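Local coordinates for protein deoxyhypusine hydroxylase (Homo sapiens, PDB 4D50) that hydroxylates the deoxyhypusine side chain of translation initiation factor eIF5A at a diiron centre, completing the formation of hypusine, at residues G16-V20 with W47-A51; L33-R37 with C66-M70; Y149-D153 with G219-H223. One frame throughout, in Å; residues are numbered along the deposited sequence.

How the contacts relate
Contacts 1 and 2 belong to one packed layer of helices near the start of the chain: their centres are 11 Å apart, and I48 of contact 1 reaches L33, L67 and M70 of contact 2, with I48 CD1 3.8 Å from M70 SD. Contact 3 joins the linker between helices 121-140 and 163-171 to the end of helix 208-221. It meets contact 2 through Q69, whose OE1 probably takes a hydrogen bond from V152 N at 2.9 Å; contact 1 stays about 14 Å away at nearest atoms. Contacts 2 and 3 approach the diiron site: side chain to side chain, Q69 is about 7 Å from iron ligand E95 and Q220 about 8 Å from iron ligand E246.

Contact 1 (G16-V20 with W47-A51); sequences GQTLV and WISQA
This is apolar helix-helix packing near the start of the chain: the last turn of helix 3-20 lies against the end of helix 42-50, with the indole of W47 laid on the backbone of G16. G16 CA stands over the face of the five-membered ring, 3.8 Å from its centroid and 22° off the normal, a CH-pi contact. Backbone and ring can come this close because G16 has no side chain. With W47 CG anti to its own carbonyl carbon (chi1 -75°), the ring is carried across to helix 3-20, and its far rim meets Q17, whose CG is 3.8 Å from W47 CH2. The amide of Q17 is steeply inclined to the indole, 68° between planes.

V20 fills the angle between W47 and Q50. Its CG1 sits at the ring edge, 4.0 Å from W47 CE3, while CG2 lies 3.7 Å from Q50 NE2. Deeper in, L19 turns CG to A51 CB at 4.1 Å and sets CD2 beside the backbone of I48.

The indole N-H is satisfied by D13, one turn before Q17 on helix 3-20, which helps fix the ring's rotation. Beneath the contact, L19 continues onto A32, L33 and L36 of helix 26-39, and I48 and A51 pack on L63 of helix 57-70.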
# COMPACT_ATOMS: atom_id res chain seq x y z
N GLY A 16 6.73 -9.99 -17.50
CA GLY A 16 6.87 -8.60 -17.87
C GLY A 16 6.03 -8.17 -19.07
O GLY A 16 5.38 -7.10 -19.04
N GLN A 17 6.08 -8.96 -20.14
CA GLN A 17 5.24 -8.61 -21.31
C GLN A 17 3.78 -8.57 -20.92
O GLN A 17 3.05 -7.75 -21.46
CB GLN A 17 5.52 -9.55 -22.50
CG GLN A 17 6.69 -9.02 -23.31
CD GLN A 17 7.51 -10.08 -24.02
OE1 GLN A 17 7.32 -11.28 -23.85
NE2 GLN A 17 8.45 -9.62 -24.84
N THR A 18 3.36 -9.45 -20.02
CA THR A 18 1.93 -9.53 -19.59
C THR A 18 1.57 -8.24 -18.82
O THR A 18 0.66 -7.59 -19.17
CB THR A 18 1.69 -10.71 -18.73
OG1 THR A 18 1.94 -11.90 -19.48
CG2 THR A 18 0.28 -10.75 -18.21
N LEU A 19 2.39 -7.88 -17.84
CA LEU A 19 2.27 -6.62 -17.16
C LEU A 19 2.11 -5.35 -18.01
O LEU A 19 1.29 -4.52 -17.70
CB LEU A 19 3.45 -6.43 -16.19
CG LEU A 19 3.35 -5.15 -15.35
CD1 LEU A 19 2.10 -5.05 -14.51
CD2 LEU A 19 4.65 -5.10 -14.49
N VAL A 20 2.93 -5.18 -19.06
CA VAL A 20 2.98 -3.91 -19.79
C VAL A 20 1.93 -3.86 -20.92
O VAL A 20 1.72 -2.79 -21.50
CB VAL A 20 4.35 -3.55 -20.35
CG1 VAL A 20 5.41 -3.48 -19.23
CG2 VAL A 20 4.78 -4.50 -21.48
N TRP A 47 10.75 -3.93 -16.13
CA TRP A 47 9.43 -4.21 -16.64
C TRP A 47 8.37 -3.47 -15.77
O TRP A 47 7.41 -2.96 -16.29
CB TRP A 47 9.15 -5.70 -16.64
CG TRP A 47 9.82 -6.52 -17.71
CD1 TRP A 47 10.77 -7.49 -17.52
CD2 TRP A 47 9.54 -6.50 -19.11
NE1 TRP A 47 11.11 -8.07 -18.72
CE2 TRP A 47 10.40 -7.46 -19.73
CE3 TRP A 47 8.69 -5.74 -19.91
CZ2 TRP A 47 10.39 -7.70 -21.10
CZ3 TRP A 47 8.67 -5.98 -21.30
CH2 TRP A 47 9.54 -6.94 -21.88
N ILE A 48 8.58 -3.43 -14.48
CA ILE A 48 7.61 -2.77 -13.54
C ILE A 48 7.64 -1.27 -13.86
O ILE A 48 6.63 -0.58 -13.86
CB ILE A 48 7.96 -3.02 -12.07
CG1 ILE A 48 7.73 -4.51 -11.68
CG2 ILE A 48 7.17 -2.16 -11.10
CD1 ILE A 48 8.20 -4.85 -10.31
N SER A 49 8.86 -0.78 -14.14
CA SER A 49 9.12 0.62 -14.36
C SER A 49 8.52 1.06 -15.66
O SER A 49 7.97 2.16 -15.74
CB SER A 49 10.65 0.85 -14.39
OG SER A 49 11.22 0.72 -13.06
N GLN A 50 8.57 0.17 -16.64
CA GLN A 50 7.95 0.41 -17.94
C GLN A 50 6.44 0.62 -17.84
O GLN A 50 5.88 1.42 -18.56
CB GLN A 50 8.33 -0.69 -18.94
CG GLN A 50 7.92 -0.46 -20.41
CD GLN A 50 8.32 -1.64 -21.32
OE1 GLN A 50 9.36 -2.22 -21.14
NE2 GLN A 50 7.42 -2.05 -22.21
N ALA A 51 5.79 -0.08 -16.93
CA ALA A 51 4.32 0.08 -16.74
C ALA A 51 3.84 1.40 -16.18
O ALA A 51 2.60 1.65 -16.18
CB ALA A 51 3.78 -1.08 -15.92

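Contact 2 (L33-R37 with C66-M70); sequences LFTLR and CLGQM
C66 points its sulfur into a corner formed by L33 and F34, while R37 stretches past the other side of C66 toward Q69 and M70. SG approaches the F34 ring obliquely, 37° off the normal and 3.9 Å from the centroid, in a sulfur-aromatic contact; the nearest ring atom is F34 CE1 at 3.3 Å. L33 closes the corner with its branch point, CG lying 3.7 Å from C66 SG and both methyls close by.

R37 starts out with CG anti to the backbone N and then bends sharply at chi2 (-96°), which lays its guanidinium alongside the last turn of helix 57-70. Q69 CB and the backbone N of M70 lie over one face of that group, and the plane of the Q69 amide stands steeply to it. The R37 and M70 chains run antiparallel to one another, R37 CG and M70 CG passing at 3.8 Å, and the thioether of M70 runs back to put CE near the carbonyl of L36. At the outer end a water ties the helices together, accepting from R37 NH2 at 2.5 Å and donating to the carbonyl O of Q69 at 2.6 Å; the first distance is unusually short, and its exact length carries nothing. The amide of Q69 itself turns away to V152 of the linker.

The axes of 33-37 and 66-70 run nearly parallel, 17° apart and 10.1 Å at closest approach, with helix 42-50 lying between them in sequence and packing on both through I48. Such side-by-side helices, alike in direction and joined through an intervening helix, are characteristic of the HEAT-like superhelix, in which 66-70 belongs to the first HEAT-like repeat, the one that also supplies the iron ligand H61.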
# COMPACT_ATOMS: atom_id res chain seq x y z
N LEU A 33 2.54 -8.51 -11.99
CA LEU A 33 3.23 -7.59 -11.13
C LEU A 33 3.69 -8.21 -9.82
O LEU A 33 4.81 -8.05 -9.44
CB LEU A 33 2.33 -6.37 -10.80
CG LEU A 33 2.87 -5.40 -9.73
CD1 LEU A 33 4.21 -4.76 -10.14
CD2 LEU A 33 1.82 -4.34 -9.41
N PHE A 34 2.80 -8.89 -9.06
CA PHE A 34 3.20 -9.49 -7.84
C PHE A 34 4.15 -10.66 -8.01
O PHE A 34 5.01 -10.89 -7.17
CB PHE A 34 1.98 -9.79 -6.96
CG PHE A 34 1.43 -8.54 -6.35
CD1 PHE A 34 2.14 -7.86 -5.32
CD2 PHE A 34 0.27 -7.99 -6.82
CE1 PHE A 34 1.69 -6.66 -4.79
CE2 PHE A 34 -0.17 -6.77 -6.29
CZ PHE A 34 0.54 -6.13 -5.30
N THR A 35 4.09 -11.32 -9.14
CA THR A 35 5.10 -12.35 -9.38
C THR A 35 6.46 -11.66 -9.56
O THR A 35 7.44 -12.11 -8.98
CB THR A 35 4.71 -13.20 -10.59
OG1 THR A 35 3.42 -13.77 -10.31
CG2 THR A 35 5.74 -14.35 -10.88
N LEU A 36 6.54 -10.62 -10.36
CA LEU A 36 7.79 -9.90 -10.53
C LEU A 36 8.31 -9.36 -9.25
O LEU A 36 9.52 -9.31 -9.07
CB LEU A 36 7.68 -8.79 -11.54
CG LEU A 36 7.41 -9.20 -12.98
CD1 LEU A 36 7.14 -7.95 -13.83
CD2 LEU A 36 8.62 -9.94 -13.56
N ARG A 37 7.42 -8.84 -8.41
CA ARG A 37 7.83 -8.35 -7.11
C ARG A 37 8.57 -9.41 -6.32
O ARG A 37 9.59 -9.13 -5.67
CB ARG A 37 6.59 -7.84 -6.36
CG ARG A 37 6.88 -7.30 -4.99
CD ARG A 37 6.64 -8.34 -3.96
NE ARG A 37 6.92 -7.99 -2.57
CZ ARG A 37 8.12 -8.07 -2.03
NH1 ARG A 37 9.17 -8.36 -2.78
NH2 ARG A 37 8.31 -7.80 -0.74
N CYS A 66 5.14 -2.03 -4.97
CA CYS A 66 5.97 -3.22 -5.21
C CYS A 66 7.44 -2.86 -5.21
O CYS A 66 8.22 -3.57 -4.59
CB CYS A 66 5.61 -4.00 -6.48
SG CYS A 66 4.06 -4.91 -6.27
N LEU A 67 7.83 -1.74 -5.87
CA LEU A 67 9.26 -1.38 -5.91
C LEU A 67 9.73 -1.05 -4.51
O LEU A 67 10.92 -1.21 -4.16
CB LEU A 67 9.48 -0.17 -6.85
CG LEU A 67 9.25 -0.49 -8.36
CD1 LEU A 67 9.39 0.75 -9.18
CD2 LEU A 67 10.19 -1.59 -8.88
N GLY A 68 8.85 -0.47 -3.72
CA GLY A 68 9.19 -0.18 -2.34
C GLY A 68 9.51 -1.47 -1.58
O GLY A 68 10.50 -1.53 -0.83
N GLN A 69 8.59 -2.38 -1.63
CA GLN A 69 8.67 -3.63 -0.87
C GLN A 69 9.85 -4.50 -1.28
O GLN A 69 10.35 -5.28 -0.42
CB GLN A 69 7.32 -4.40 -1.01
CG GLN A 69 6.15 -3.62 -0.48
CD GLN A 69 6.18 -3.41 0.99
OE1 GLN A 69 6.24 -4.36 1.71
NE2 GLN A 69 6.11 -2.14 1.44
N MET A 70 10.29 -4.33 -2.56
CA MET A 70 11.44 -5.02 -3.12
C MET A 70 12.76 -4.60 -2.48
O MET A 70 13.73 -5.35 -2.47
CB MET A 70 11.45 -4.87 -4.60
CG MET A 70 10.31 -5.63 -5.29
SD MET A 70 10.05 -5.12 -6.98
CE MET A 70 11.24 -6.14 -7.79
O HOH W 1 9.96 -7.35 1.07

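Contact 3 (Y149-D153 with G219-H223); sequences YLSVD and GQLQH
The ring of Y149 meets the last turn of helix 208-221 at its edge: the carbonyl O of Q220 lies near the ring plane, 3.5 Å from Y149 CE2, and the backbone N of L221 comes up obliquely. The Y149 hydroxyl extends past Q220, with OH 3.6 Å from L221 CA and close to the CD1 methyl. Q220 CB lies 4.0 Å from Y149 CE2, and beyond it the amide plane is tilted 39° to the ring.

That amide is the second flat group. Q220 reaches out with its chain extended beyond CG and gives an N-H to S151: NE2 to OG is 3.0 Å with an angle of 157° at the hydrogen, and the acceptor sits almost exactly in the amide plane. S151 passes the bond on, its OG donating to D153 OD1 at 2.6 Å on the syn side of the carboxylate, 19° out of plane. The result is a short chain of hydrogen bonds from the end of helix 208-221 into the linker.

R188 of helix 177-190 joins both ends of this chain, hydrogen-bonding Q220 OE1 and forming a salt bridge with D153 OD2. Both polar atoms of the Q220 amide are therefore engaged, which fixes its flip, and the S151 hydroxyl acts as acceptor and donor at once. The carboxylate of D153, paired with an arginine and receiving a hydroxyl hydrogen, is probably held in its ionised form. Linker and helix end are thus joined by one direct hydrogen bond, braced by R188, and by the packing of Y149 beside it.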
# COMPACT_ATOMS: atom_id res chain seq x y z
N TYR A 149 3.91 -9.52 10.35
CA TYR A 149 3.63 -9.23 8.93
C TYR A 149 4.95 -9.04 8.16
O TYR A 149 5.91 -8.60 8.70
CB TYR A 149 2.75 -7.99 8.84
CG TYR A 149 1.38 -8.29 9.45
CD1 TYR A 149 1.18 -8.16 10.81
CD2 TYR A 149 0.37 -8.84 8.70
CE1 TYR A 149 -0.02 -8.52 11.40
CE2 TYR A 149 -0.83 -9.17 9.25
CZ TYR A 149 -1.01 -8.99 10.62
OH TYR A 149 -2.13 -9.27 11.25
N LEU A 150 4.97 -9.48 6.93
CA LEU A 150 6.21 -9.50 6.16
C LEU A 150 6.36 -8.24 5.34
O LEU A 150 7.45 -8.01 4.76
CB LEU A 150 6.30 -10.73 5.27
CG LEU A 150 6.32 -12.10 6.01
CD1 LEU A 150 6.18 -13.26 5.07
CD2 LEU A 150 7.55 -12.25 6.90
N SER A 151 5.35 -7.41 5.38
CA SER A 151 5.38 -6.10 4.74
C SER A 151 6.46 -5.25 5.30
O SER A 151 6.79 -5.36 6.51
CB SER A 151 4.02 -5.37 4.87
OG SER A 151 3.59 -5.31 6.19
N VAL A 152 6.96 -4.34 4.48
CA VAL A 152 7.74 -3.26 4.99
C VAL A 152 6.85 -2.06 5.21
O VAL A 152 6.29 -1.51 4.25
CB VAL A 152 8.86 -2.86 3.99
CG1 VAL A 152 9.72 -1.72 4.58
CG2 VAL A 152 9.68 -4.07 3.54
N ASP A 153 6.71 -1.64 6.45
CA ASP A 153 5.69 -0.67 6.84
C ASP A 153 6.26 0.71 6.90
O ASP A 153 7.49 0.90 7.07
CB ASP A 153 5.12 -1.05 8.23
CG ASP A 153 4.45 -2.44 8.25
OD1 ASP A 153 3.92 -2.89 7.16
OD2 ASP A 153 4.52 -3.08 9.30
N GLY A 219 -7.09 -4.62 6.21
CA GLY A 219 -6.98 -5.65 5.22
C GLY A 219 -5.88 -6.64 5.53
O GLY A 219 -5.97 -7.87 5.21
N GLN A 220 -4.82 -6.20 6.24
CA GLN A 220 -3.74 -7.12 6.63
C GLN A 220 -4.16 -7.96 7.79
O GLN A 220 -3.95 -9.21 7.75
CB GLN A 220 -2.50 -6.33 7.03
CG GLN A 220 -1.76 -5.66 5.93
CD GLN A 220 -0.42 -5.13 6.46
OE1 GLN A 220 -0.35 -4.30 7.37
NE2 GLN A 220 0.63 -5.68 5.92
N LEU A 221 -4.77 -7.31 8.80
CA LEU A 221 -5.26 -7.97 10.02
C LEU A 221 -6.37 -8.97 9.63
O LEU A 221 -6.42 -10.10 10.15
CB LEU A 221 -5.85 -6.98 10.97
CG LEU A 221 -6.38 -7.50 12.30
CD1 LEU A 221 -5.34 -8.36 13.07
CD2 LEU A 221 -6.78 -6.32 13.13
N GLN A 222 -7.19 -8.59 8.67
CA GLN A 222 -8.15 -9.58 8.12
C GLN A 222 -9.14 -10.07 9.17
O GLN A 222 -9.69 -11.19 9.04
CB GLN A 222 -7.40 -10.79 7.46
CG GLN A 222 -7.39 -10.75 5.96
CD GLN A 222 -6.94 -12.06 5.31
OE1 GLN A 222 -5.96 -12.09 4.59
NE2 GLN A 222 -7.67 -13.14 5.56
N HIS A 223 -9.41 -9.27 10.20
CA HIS A 223 -10.35 -9.64 11.22
C HIS A 223 -11.74 -9.17 10.80
O HIS A 223 -11.96 -7.99 10.46
CB HIS A 223 -10.06 -9.06 12.56
CG HIS A 223 -10.78 -9.74 13.67
ND1 HIS A 223 -12.14 -9.60 13.90
CD2 HIS A 223 -10.34 -10.62 14.60
CE1 HIS A 223 -12.50 -10.34 14.93
NE2 HIS A 223 -11.43 -10.97 15.38